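Local coordinates for xyloglucanase (Paenibacillus pabuli, PDB 2JEP), which hydrolyses the glucan backbone of xyloglucan, a plant cell-wall polysaccharide, as a bacterial glycoside hydrolase of family 5, at residues 141-146 with 155-160; 148-153 with 200-205; 269-274 with 341-346. One frame throughout, in Å; residues are numbered along the deposited sequence.

Contact 1. Residues 141-146 with 155-160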
loop_
_atom_site.group_PDB
_atom_site.type_symbol
_atom_site.label_atom_id
_atom_site.label_comp_id
_atom_site.label_asym_id
_atom_site.label_seq_id
_atom_site.Cartn_x
_atom_site.Cartn_y
_atom_site.Cartn_z
ATOM N N GLY A 141 2.137 12.759 -13.450
ATOM C CA GLY A 141 1.145 12.612 -12.375
ATOM C C GLY A 141 -0.040 13.518 -12.632
ATOM O O GLY A 141 0.146 14.716 -12.884
ATOM N N TRP A 142 -1.249 12.959 -12.565
ATOM C CA TRP A 142 -2.462 13.661 -12.990
ATOM C C TRP A 142 -3.643 13.549 -12.002
ATOM O O TRP A 142 -4.595 14.310 -12.112
ATOM C CB TRP A 142 -2.908 13.147 -14.385
ATOM C CG TRP A 142 -3.185 11.690 -14.363
ATOM C CD1 TRP A 142 -2.287 10.664 -14.593
ATOM C CD2 TRP A 142 -4.428 11.048 -14.000
ATOM N NE1 TRP A 142 -2.901 9.448 -14.407
ATOM C CE2 TRP A 142 -4.210 9.655 -14.042
ATOM C CE3 TRP A 142 -5.707 11.510 -13.660
ATOM C CZ2 TRP A 142 -5.215 8.743 -13.754
ATOM C CZ3 TRP A 142 -6.694 10.601 -13.365
ATOM C CH2 TRP A 142 -6.448 9.236 -13.419
ATOM N N LEU A 143 -3.596 12.592 -11.081
ATOM C CA LEU A 143 -4.691 12.344 -10.155
ATOM C C LEU A 143 -4.386 13.207 -8.942
ATOM O O LEU A 143 -3.868 12.760 -7.925
ATOM C CB LEU A 143 -4.790 10.850 -9.829
ATOM C CG LEU A 143 -5.903 10.467 -8.859
ATOM C CD1 LEU A 143 -7.309 10.749 -9.425
ATOM C CD2 LEU A 143 -5.751 9.013 -8.424
ATOM N N LEU A 144 -4.668 14.495 -9.109
ATOM C CA LEU A 144 -4.162 15.540 -8.243
ATOM C C LEU A 144 -5.303 16.240 -7.551
ATOM O O LEU A 144 -6.082 16.945 -8.199
ATOM C CB LEU A 144 -3.312 16.566 -9.034
ATOM C CG LEU A 144 -2.112 16.010 -9.787
ATOM C CD1 LEU A 144 -1.367 17.108 -10.536
ATOM C CD2 LEU A 144 -1.155 15.194 -8.911
ATOM N N VAL A 145 -5.369 16.095 -6.223
ATOM C CA VAL A 145 -6.461 16.751 -5.489
ATOM C C VAL A 145 -6.449 18.280 -5.688
ATOM O O VAL A 145 -7.462 18.921 -5.560
ATOM C CB VAL A 145 -6.435 16.416 -3.995
ATOM C CG1 VAL A 145 -6.739 14.923 -3.788
ATOM C CG2 VAL A 145 -5.094 16.812 -3.350
ATOM N N ASN A 146 -5.262 18.830 -5.938
ATOM C CA ASN A 146 -5.050 20.255 -6.151
ATOM C C ASN A 146 -5.164 20.660 -7.619
ATOM O O ASN A 146 -5.089 21.843 -7.935
ATOM C CB ASN A 146 -3.687 20.698 -5.603
ATOM C CG ASN A 146 -2.525 19.898 -6.145
ATOM O OD1 ASN A 146 -1.660 20.425 -6.906
ATOM N ND2 ASN A 146 -2.490 18.643 -5.802
ATOM N N GLU A 155 -13.187 12.152 -14.688
ATOM C CA GLU A 155 -13.604 11.315 -15.790
ATOM C C GLU A 155 -12.517 10.346 -16.227
ATOM O O GLU A 155 -12.784 9.194 -16.504
ATOM C CB GLU A 155 -14.050 12.200 -16.966
ATOM C CG GLU A 155 -14.513 11.466 -18.206
ATOM C CD GLU A 155 -15.783 10.680 -18.064
ATOM O OE1 GLU A 155 -16.564 10.945 -17.123
ATOM O OE2 GLU A 155 -16.016 9.794 -18.957
ATOM N N LYS A 156 -11.287 10.819 -16.290
ATOM C CA LYS A 156 -10.156 9.960 -16.607
ATOM C C LYS A 156 -10.047 8.839 -15.594
ATOM O O LYS A 156 -9.856 7.678 -15.939
ATOM C CB LYS A 156 -8.887 10.798 -16.632
ATOM C CG LYS A 156 -7.598 10.058 -17.014
ATOM C CD LYS A 156 -6.465 11.062 -17.255
ATOM C CE LYS A 156 -5.145 10.414 -17.576
ATOM N NZ LYS A 156 -4.144 11.461 -17.971
ATOM N N TYR A 157 -10.136 9.193 -14.318
ATOM C CA TYR A 157 -10.064 8.203 -13.251
ATOM C C TYR A 157 -11.159 7.137 -13.364
ATOM O O TYR A 157 -10.895 5.933 -13.241
ATOM C CB TYR A 157 -10.129 8.946 -11.915
ATOM C CG TYR A 157 -9.968 8.106 -10.677
ATOM C CD1 TYR A 157 -8.735 7.554 -10.345
ATOM C CD2 TYR A 157 -11.026 7.911 -9.804
ATOM C CE1 TYR A 157 -8.561 6.853 -9.170
ATOM C CE2 TYR A 157 -10.865 7.196 -8.633
ATOM C CZ TYR A 157 -9.631 6.665 -8.306
ATOM O OH TYR A 157 -9.496 5.949 -7.127
ATOM N N LYS A 158 -12.397 7.577 -13.604
ATOM C CA LYS A 158 -13.482 6.657 -13.853
ATOM C C LYS A 158 -13.156 5.700 -14.999
ATOM O O LYS A 158 -13.321 4.487 -14.882
ATOM C CB LYS A 158 -14.779 7.432 -14.133
ATOM C CG LYS A 158 -15.990 6.542 -14.511
ATOM C CD LYS A 158 -17.156 7.428 -14.930
ATOM C CE LYS A 158 -18.313 6.706 -15.548
ATOM N NZ LYS A 158 -19.288 7.746 -15.996
ATOM N N LYS A 159 -12.745 6.249 -16.143
ATOM C CA LYS A 159 -12.496 5.408 -17.312
ATOM C C LYS A 159 -11.338 4.435 -17.080
ATOM O O LYS A 159 -11.394 3.287 -17.544
ATOM C CB LYS A 159 -12.234 6.289 -18.544
ATOM C CG LYS A 159 -13.452 7.051 -19.044
ATOM C CD LYS A 159 -14.519 6.103 -19.617
ATOM C CE LYS A 159 -15.573 6.810 -20.466
ATOM N NZ LYS A 159 -16.463 5.758 -21.079
ATOM N N VAL A 160 -10.297 4.889 -16.366
ATOM C CA VAL A 160 -9.165 4.032 -16.048
ATOM C C VAL A 160 -9.626 2.895 -15.140
ATOM O O VAL A 160 -9.355 1.729 -15.432
ATOM C CB VAL A 160 -8.022 4.870 -15.459
ATOM C CG1 VAL A 160 -6.946 3.988 -14.813
ATOM C CG2 VAL A 160 -7.442 5.746 -16.559
#
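K156 lays its whole extended side chain across one face of the W142 indole and ends in a cation-pi contact: NZ stands 3.9 Å from the centroid of the five-membered ring of W142, 16° off the ring normal. The methylenes before it follow the same face, CD of K156 lying 3.7 Å from CE3 of W142 and CE making a CH-pi contact over the five-membered ring. W142 carries CG between its backbone N and carbonyl carbon (chi1 60°), which brings the indole up to the helix where K156 can lie over it. CB of the next residue, L143, backs the opposite face near the rim, while the six-membered end of the ring points edge-on at Y157, CH2 of W142 coming 3.8 Å from CA of Y157. In this TIM barrel, the contact fastens the loop after strand 125-128 to the helix that follows it, 150-167. L143, the centre of an inverse gamma turn, sets both methyls obliquely against the CD1-CE1 bond of Y157: CD1 of L143 is 3.6 Å from CD1 of Y157, and CD2 of L143 is equally close to CE1. Polar ends are held from outside: NE1 of W142 bonds D133, and OH of Y157 bonds the carbonyl of S179.

Contact 2. Residues 148-153 with 200-205; sequences GNQTAI and NAYNQI
Two side chains that leave their helices at an angle to the interface are turned back into it: Q150 bends at chi2 (-66°), and Y202, with CG beside its backbone N (chi1 -54°), sends its ring across the gap. They meet at about a right angle, where OH of Y202 donates to OE1 of Q150 over 2.7 Å. The hydroxyl comes in the plane of the amide, on a lone pair of OE1, with a C=O...donor angle of 114°. OE1 sits at the edge of the phenol ring, near its plane, and amide and ring are nearly coplanar. The other end of the amide is held as well, NE2 of Q150 donating to the carbonyls of L144 and G147, which should fix which way round the amide sits. Beside this polar pair, I153 adds an apolar touch: its CG2 branch is 4.0 Å from CZ of Y202. The first turn of helix 150-167 is itself capped, with N149 as N-cap and its OD1 accepting from N of A152 at 3.0 Å, the donor lying above the carbonyl plane. With CA atoms no nearer than 9.1 Å, for I153 and Y202, the two backbones are bridged by long side chains. Helices 150-167 and 193-211 follow successive barrel strands, and this is the side-by-side pairing of neighbouring outer helices found in a (beta/alpha)8 TIM barrel.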
loop_
_atom_site.group_PDB
_atom_site.type_symbol
_atom_site.label_atom_id
_atom_site.label_comp_id
_atom_site.label_asym_id
_atom_site.label_seq_id
_atom_site.Cartn_x
_atom_site.Cartn_y
_atom_site.Cartn_z
ATOM N N GLY A 148 -6.362 21.693 -11.349
ATOM C CA GLY A 148 -7.380 22.641 -11.738
ATOM C C GLY A 148 -8.565 22.106 -12.503
ATOM O O GLY A 148 -9.620 22.732 -12.509
ATOM N N ASN A 149 -8.397 21.003 -13.198
ATOM C CA ASN A 149 -9.465 20.447 -14.055
ATOM C C ASN A 149 -10.027 19.174 -13.439
ATOM O O ASN A 149 -9.787 18.069 -13.907
ATOM C CB ASN A 149 -8.940 20.177 -15.487
ATOM C CG ASN A 149 -10.073 19.927 -16.516
ATOM O OD1 ASN A 149 -11.218 19.582 -16.156
ATOM N ND2 ASN A 149 -9.728 20.074 -17.822
ATOM N N GLN A 150 -10.769 19.346 -12.357
ATOM C CA GLN A 150 -11.326 18.192 -11.636
ATOM C C GLN A 150 -12.309 17.382 -12.464
ATOM O O GLN A 150 -12.380 16.185 -12.307
ATOM C CB GLN A 150 -11.954 18.600 -10.307
ATOM C CG GLN A 150 -10.902 19.061 -9.278
ATOM C CD GLN A 150 -9.979 17.948 -8.833
ATOM O OE1 GLN A 150 -10.425 16.805 -8.618
ATOM N NE2 GLN A 150 -8.682 18.262 -8.706
ATOM N N THR A 151 -13.031 18.022 -13.383
ATOM C CA THR A 151 -13.912 17.268 -14.254
ATOM C C THR A 151 -13.126 16.260 -15.088
ATOM O O THR A 151 -13.513 15.101 -15.175
ATOM C CB THR A 151 -14.691 18.213 -15.154
ATOM O OG1 THR A 151 -15.523 19.028 -14.334
ATOM C CG2 THR A 151 -15.541 17.439 -16.173
ATOM N N ALA A 152 -12.035 16.693 -15.710
ATOM C CA ALA A 152 -11.241 15.790 -16.527
ATOM C C ALA A 152 -10.548 14.759 -15.649
ATOM O O ALA A 152 -10.457 13.604 -16.029
ATOM C CB ALA A 152 -10.222 16.563 -17.371
ATOM N N ILE A 153 -10.011 15.175 -14.502
ATOM C CA ILE A 153 -9.358 14.190 -13.614
ATOM C C ILE A 153 -10.345 13.081 -13.231
ATOM O O ILE A 153 -10.020 11.889 -13.287
ATOM C CB ILE A 153 -8.804 14.859 -12.362
ATOM C CG1 ILE A 153 -7.633 15.799 -12.733
ATOM C CG2 ILE A 153 -8.371 13.830 -11.325
ATOM C CD1 ILE A 153 -7.219 16.761 -11.569
ATOM N N ASN A 200 -12.043 12.369 -1.370
ATOM C CA ASN A 200 -13.223 11.570 -1.043
ATOM C C ASN A 200 -14.042 11.273 -2.296
ATOM O O ASN A 200 -14.592 10.179 -2.454
ATOM C CB ASN A 200 -14.099 12.276 -0.005
ATOM C CG ASN A 200 -13.450 12.420 1.361
ATOM O OD1 ASN A 200 -12.759 11.512 1.845
ATOM N ND2 ASN A 200 -13.748 13.542 2.035
ATOM N N ALA A 201 -14.115 12.254 -3.196
ATOM C CA ALA A 201 -14.834 12.058 -4.457
ATOM C C ALA A 201 -14.182 10.964 -5.284
ATOM O O ALA A 201 -14.872 10.147 -5.877
ATOM C CB ALA A 201 -14.930 13.363 -5.238
ATOM N N TYR A 202 -12.849 10.938 -5.339
ATOM C CA TYR A 202 -12.160 9.876 -6.075
ATOM C C TYR A 202 -12.527 8.526 -5.462
ATOM O O TYR A 202 -12.850 7.576 -6.172
ATOM C CB TYR A 202 -10.631 10.056 -6.093
ATOM C CG TYR A 202 -10.105 11.386 -6.583
ATOM C CD1 TYR A 202 -10.841 12.214 -7.417
ATOM C CD2 TYR A 202 -8.826 11.811 -6.220
ATOM C CE1 TYR A 202 -10.356 13.432 -7.813
ATOM C CE2 TYR A 202 -8.330 13.035 -6.618
ATOM C CZ TYR A 202 -9.095 13.859 -7.413
ATOM O OH TYR A 202 -8.596 15.078 -7.773
ATOM N N ASN A 203 -12.465 8.418 -4.136
ATOM C CA ASN A 203 -12.796 7.119 -3.532
ATOM C C ASN A 203 -14.219 6.694 -3.889
ATOM O O ASN A 203 -14.454 5.520 -4.154
ATOM C CB ASN A 203 -12.629 7.133 -2.008
ATOM C CG ASN A 203 -11.184 6.994 -1.563
ATOM O OD1 ASN A 203 -10.371 6.403 -2.263
ATOM N ND2 ASN A 203 -10.865 7.498 -0.363
ATOM N N GLN A 204 -15.151 7.641 -3.882
ATOM C CA GLN A 204 -16.561 7.310 -4.204
ATOM C C GLN A 204 -16.724 6.874 -5.653
ATOM O O GLN A 204 -17.425 5.914 -5.960
ATOM C CB GLN A 204 -17.463 8.499 -3.884
ATOM C CG GLN A 204 -18.944 8.134 -3.981
ATOM C CD GLN A 204 -19.313 7.102 -2.930
ATOM O OE1 GLN A 204 -19.304 7.401 -1.727
ATOM N NE2 GLN A 204 -19.581 5.868 -3.362
ATOM N N ILE A 205 -16.097 7.619 -6.562
ATOM C CA ILE A 205 -16.105 7.259 -7.992
ATOM C C ILE A 205 -15.520 5.871 -8.214
ATOM O O ILE A 205 -16.076 5.048 -8.975
ATOM C CB ILE A 205 -15.322 8.327 -8.827
ATOM C CG1 ILE A 205 -16.093 9.651 -8.838
ATOM C CG2 ILE A 205 -15.095 7.851 -10.268
ATOM C CD1 ILE A 205 -15.219 10.867 -9.194
#

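Contact 3. Residues 269-274 with 341-346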
loop_
_atom_site.group_PDB
_atom_site.type_symbol
_atom_site.label_atom_id
_atom_site.label_comp_id
_atom_site.label_asym_id
_atom_site.label_seq_id
_atom_site.Cartn_x
_atom_site.Cartn_y
_atom_site.Cartn_z
ATOM N N TRP A 269 10.260 9.129 11.172
ATOM C CA TRP A 269 10.951 9.153 9.883
ATOM C C TRP A 269 12.452 9.239 10.029
ATOM O O TRP A 269 13.193 8.670 9.231
ATOM C CB TRP A 269 10.467 10.348 9.070
ATOM C CG TRP A 269 11.019 10.413 7.678
ATOM C CD1 TRP A 269 11.912 11.325 7.196
ATOM C CD2 TRP A 269 10.724 9.520 6.600
ATOM N NE1 TRP A 269 12.194 11.053 5.876
ATOM C CE2 TRP A 269 11.487 9.945 5.491
ATOM C CE3 TRP A 269 9.920 8.370 6.470
ATOM C CZ2 TRP A 269 11.417 9.314 4.250
ATOM C CZ3 TRP A 269 9.861 7.737 5.223
ATOM C CH2 TRP A 269 10.603 8.230 4.131
ATOM N N ASP A 270 12.933 9.950 11.043
ATOM C CA ASP A 270 14.354 10.097 11.219
ATOM C C ASP A 270 15.067 8.746 11.327
ATOM O O ASP A 270 16.168 8.591 10.796
ATOM C CB ASP A 270 14.717 11.103 12.330
ATOM C CG ASP A 270 14.198 10.762 13.736
ATOM O OD1 ASP A 270 13.508 9.755 13.948
ATOM O OD2 ASP A 270 14.490 11.614 14.635
ATOM N N PHE A 271 14.409 7.776 11.960
ATOM C CA PHE A 271 14.892 6.402 11.971
ATOM C C PHE A 271 14.600 5.647 10.690
ATOM O O PHE A 271 15.486 5.020 10.109
ATOM C CB PHE A 271 14.265 5.636 13.159
ATOM C CG PHE A 271 14.521 4.156 13.136
ATOM C CD1 PHE A 271 15.796 3.656 13.328
ATOM C CD2 PHE A 271 13.501 3.269 12.841
ATOM C CE1 PHE A 271 16.049 2.280 13.257
ATOM C CE2 PHE A 271 13.739 1.904 12.745
ATOM C CZ PHE A 271 15.029 1.402 12.951
ATOM N N ALA A 272 13.328 5.671 10.285
ATOM C CA ALA A 272 12.841 4.718 9.298
ATOM C C ALA A 272 13.160 5.079 7.861
ATOM O O ALA A 272 13.339 4.172 7.028
ATOM C CB ALA A 272 11.339 4.514 9.448
ATOM N N GLY A 273 13.173 6.373 7.549
ATOM C CA GLY A 273 13.292 6.772 6.157
ATOM C C GLY A 273 14.305 7.847 5.812
ATOM O O GLY A 273 14.677 7.992 4.636
ATOM N N GLU A 274 14.746 8.634 6.791
ATOM C CA GLU A 274 15.681 9.722 6.492
ATOM C C GLU A 274 17.061 9.152 6.129
ATOM O O GLU A 274 17.626 8.358 6.880
ATOM C CB GLU A 274 15.791 10.655 7.698
ATOM C CG GLU A 274 16.651 11.863 7.459
ATOM C CD GLU A 274 16.733 12.839 8.617
ATOM O OE1 GLU A 274 16.114 12.568 9.640
ATOM O OE2 GLU A 274 17.462 13.852 8.500
ATOM N N ALA A 341 14.923 -5.068 12.613
ATOM C CA ALA A 341 14.168 -6.220 13.044
ATOM C C ALA A 341 13.208 -5.846 14.164
ATOM O O ALA A 341 12.032 -6.209 14.114
ATOM C CB ALA A 341 15.109 -7.351 13.472
ATOM N N ALA A 342 13.699 -5.160 15.203
ATOM C CA ALA A 342 12.830 -4.801 16.341
ATOM C C ALA A 342 11.644 -3.969 15.887
ATOM O O ALA A 342 10.516 -4.178 16.350
ATOM C CB ALA A 342 13.632 -4.078 17.426
ATOM N N TYR A 343 11.895 -3.012 15.000
ATOM C CA TYR A 343 10.833 -2.142 14.471
ATOM C C TYR A 343 9.837 -2.963 13.668
ATOM O O TYR A 343 8.633 -2.834 13.846
ATOM C CB TYR A 343 11.460 -1.083 13.579
ATOM C CG TYR A 343 10.552 -0.032 13.012
ATOM C CD1 TYR A 343 9.986 0.914 13.807
ATOM C CD2 TYR A 343 10.281 0.019 11.676
ATOM C CE1 TYR A 343 9.208 1.911 13.312
ATOM C CE2 TYR A 343 9.470 1.005 11.145
ATOM C CZ TYR A 343 8.935 1.965 11.964
ATOM O OH TYR A 343 8.145 2.943 11.398
ATOM N N ALA A 344 10.326 -3.836 12.790
ATOM C CA ALA A 344 9.417 -4.616 11.971
ATOM C C ALA A 344 8.561 -5.526 12.835
ATOM O O ALA A 344 7.360 -5.685 12.590
ATOM C CB ALA A 344 10.177 -5.455 10.922
ATOM N N LYS A 345 9.157 -6.168 13.841
ATOM C CA LYS A 345 8.390 -7.016 14.744
ATOM C C LYS A 345 7.345 -6.213 15.493
ATOM O O LYS A 345 6.203 -6.661 15.646
ATOM C CB LYS A 345 9.320 -7.726 15.738
ATOM C CG LYS A 345 8.591 -8.651 16.681
ATOM C CD LYS A 345 9.558 -9.538 17.437
ATOM C CE LYS A 345 8.810 -10.451 18.401
ATOM N NZ LYS A 345 9.749 -11.433 18.992
ATOM N N ALA A 346 7.738 -5.042 15.999
ATOM C CA ALA A 346 6.825 -4.231 16.784
ATOM C C ALA A 346 5.636 -3.770 15.934
ATOM O O ALA A 346 4.477 -3.832 16.381
ATOM C CB ALA A 346 7.564 -3.059 17.400
#
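F271 drives one corner of its ring into the face of Y343, and this T-shaped pair is the tight part of the contact. CE2 of F271 stands 3.7 Å from CG of Y343 and 3.8 Å from CB of Y343, so the approach is to the root of the tyrosine ring and not to its centre. The ring planes are turned 70° apart with centroids 5.4 Å from each other. Each aromatic has CG anti to its own backbone N (chi1 171° for F271, -176° for Y343), which carries the ring away from that N, and the two side chains run antiparallel and overlap side by side.

Packing is looser at the far end of the tyrosine, where the methyl of A272 comes no closer than 4.1 Å to OH of Y343. That hydroxyl has its hydrogen bond with the carbonyl of S267, just before the short helix, so the phenol is touched on one face by F271 and tied by its hydroxyl to S267. Farther out, the two segments part: K345, on the exposed side of its helix, carries its amine to Q392, and exposed W269 turns away from helix 336-353 and folds back over its own chain, one face of its indole resting on CA of G273.

W282 meets both F271 and Y343, closing an aromatic cluster. The short helix 269-272 comes just after barrel strand 259-265, while helix 336-353 links strands 319-324 and 357-362 and is backed by the C-terminal helix 384-393.

Contacts 1 and 2 are neighbours, their centres about 6 Å apart, and both use helix 150-167; their segments alternate along the chain. They touch directly at L144 and Q150, so the loop 141-146 and helices 150-167 and 193-211 form one continuous patch. Contact 3 comes later in sequence and lies on the opposite side of the chain's centre, its own centre about 33 Å from that of contact 1 and about 34 Å from that of contact 2, with no touch. All three belong to the same closed eight-stranded barrel: contacts 1 and 2 join elements that follow its third and fourth strands, contact 3 elements that follow its sixth and seventh, in separate sectors of the barrel.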